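Local coordinates for protein type I modular polyketide synthase (Streptomyces albus subsp. albus, PDB 6IYT) that probably loads an ethylmalonyl extender unit from coenzyme A during salinomycin assembly, as an acyltransferase domain of a modular polyketide synthase, at residues E216-A220 with L347-V351. Residues are numbered along the deposited sequence; the frame is centred on the assembly and turned at random.
Sequences EIAAA and LYSTV
E216 turns CG anti to its own carbonyl carbon (chi1 -75°) and then runs extended, which carries the carboxylate from the helix to the backbone of S349-V351. There the backbone N of T350 donates to E216 OE1 at 3.0 Å. The bond is nearly straight, 163° at the hydrogen. It reaches the syn side of the oxygen, 31° out of the carboxylate plane. The other oxygen, E216 OE2, lies 3.3 Å from V351 CG2 and is hydrogen-bonded by Y365 and N369. Both oxygens of this buried carboxylate are therefore held, which should fix its rotation. S349 OG accepts from V351 N at 3.0 Å, an ST turn. It is also hydrogen-bonded to Y365 OH, the same hydroxyl that meets E216 OE2. T350 OG1 bonds to the carbonyl of G211, in a GxSxG sequence that fits a nucleophile elbow. At the A219-A220 turn of the helix the contact becomes apolar. L347 lays CD2 against the helix, 4.1 Å from A219 CB and 3.9 Å from A220 N. Helix 215-223 thus packs on segment 347-351. Strand 208-211 meets both A219 and L347 through V209, and helix 363-371 covers V351.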
loop_
_atom_site.group_PDB
_atom_site.type_symbol
_atom_site.label_atom_id
_atom_site.label_comp_id
_atom_site.label_asym_id
_atom_site.label_seq_id
_atom_site.Cartn_x
_atom_site.Cartn_y
_atom_site.Cartn_z
ATOM N N GLU A 216 0.037 -10.956 -3.002
ATOM C CA GLU A 216 0.408 -11.978 -2.032
ATOM C C GLU A 216 1.882 -12.344 -2.156
ATOM O O GLU A 216 2.462 -12.862 -1.223
ATOM C CB GLU A 216 -0.474 -13.215 -2.187
ATOM C CG GLU A 216 -1.886 -13.027 -1.636
ATOM C CD GLU A 216 -2.573 -14.338 -1.255
ATOM O OE1 GLU A 216 -3.309 -14.343 -0.241
ATOM O OE2 GLU A 216 -2.300 -15.389 -1.893
ATOM N N ILE A 217 2.461 -12.176 -3.347
ATOM C CA ILE A 217 3.911 -12.471 -3.516
ATOM C C ILE A 217 4.763 -11.442 -2.725
ATOM O O ILE A 217 5.685 -11.807 -1.966
ATOM C CB ILE A 217 4.315 -12.450 -4.987
ATOM C CG1 ILE A 217 3.474 -13.443 -5.794
ATOM C CG2 ILE A 217 5.791 -12.745 -5.121
ATOM C CD1 ILE A 217 3.528 -13.216 -7.298
ATOM N N ALA A 218 4.378 -10.169 -2.794
ATOM C CA ALA A 218 5.007 -9.137 -1.938
ATOM C C ALA A 218 4.760 -9.381 -0.438
ATOM O O ALA A 218 5.684 -9.264 0.377
ATOM C CB ALA A 218 4.545 -7.750 -2.329
ATOM N N ALA A 219 3.553 -9.784 -0.097
ATOM C CA ALA A 219 3.221 -10.098 1.286
ATOM C C ALA A 219 4.101 -11.230 1.840
ATOM O O ALA A 219 4.623 -11.147 2.980
ATOM C CB ALA A 219 1.772 -10.479 1.382
ATOM N N ALA A 220 4.287 -12.271 1.029
ATOM C CA ALA A 220 5.148 -13.411 1.408
ATOM C C ALA A 220 6.601 -12.992 1.562
ATOM O O ALA A 220 7.324 -13.521 2.426
ATOM C CB ALA A 220 5.034 -14.512 0.380
ATOM N N LEU A 347 0.244 -14.970 7.334
ATOM C CA LEU A 347 -0.305 -14.425 6.085
ATOM C C LEU A 347 -1.759 -14.852 5.966
ATOM O O LEU A 347 -2.058 -16.034 6.093
ATOM C CB LEU A 347 0.500 -14.935 4.879
ATOM C CG LEU A 347 0.146 -14.517 3.447
ATOM C CD1 LEU A 347 -0.628 -13.219 3.419
ATOM C CD2 LEU A 347 1.404 -14.372 2.592
ATOM N N TYR A 348 -2.670 -13.873 5.937
ATOM C CA TYR A 348 -4.092 -14.150 5.826
ATOM C C TYR A 348 -4.453 -14.310 4.353
ATOM O O TYR A 348 -4.569 -13.347 3.621
ATOM C CB TYR A 348 -4.934 -13.015 6.459
ATOM C CG TYR A 348 -5.117 -13.109 7.960
ATOM C CD1 TYR A 348 -4.062 -12.992 8.799
ATOM C CD2 TYR A 348 -6.375 -13.233 8.509
ATOM C CE1 TYR A 348 -4.219 -13.091 10.182
ATOM C CE2 TYR A 348 -6.560 -13.251 9.875
ATOM C CZ TYR A 348 -5.471 -13.135 10.707
ATOM O OH TYR A 348 -5.640 -13.121 12.086
ATOM N N SER A 349 -4.615 -15.546 3.916
ATOM C CA SER A 349 -4.775 -15.822 2.491
ATOM C C SER A 349 -6.102 -15.302 1.993
ATOM O O SER A 349 -7.149 -15.595 2.589
ATOM C CB SER A 349 -4.702 -17.334 2.228
ATOM O OG SER A 349 -4.950 -17.592 0.873
ATOM N N THR A 350 -6.060 -14.600 0.856
ATOM C CA THR A 350 -7.287 -14.212 0.112
ATOM C C THR A 350 -7.621 -15.211 -0.997
ATOM O O THR A 350 -8.568 -15.007 -1.785
ATOM C CB THR A 350 -7.118 -12.845 -0.485
ATOM O OG1 THR A 350 -5.951 -12.834 -1.334
ATOM C CG2 THR A 350 -6.955 -11.833 0.616
ATOM N N VAL A 351 -6.914 -16.337 -0.991
ATOM C CA VAL A 351 -7.182 -17.429 -1.888
ATOM C C VAL A 351 -8.080 -18.461 -1.219
ATOM O O VAL A 351 -9.078 -18.862 -1.785
ATOM C CB VAL A 351 -5.863 -18.104 -2.307
ATOM C CG1 VAL A 351 -6.108 -19.244 -3.251
ATOM C CG2 VAL A 351 -4.934 -17.081 -2.910
#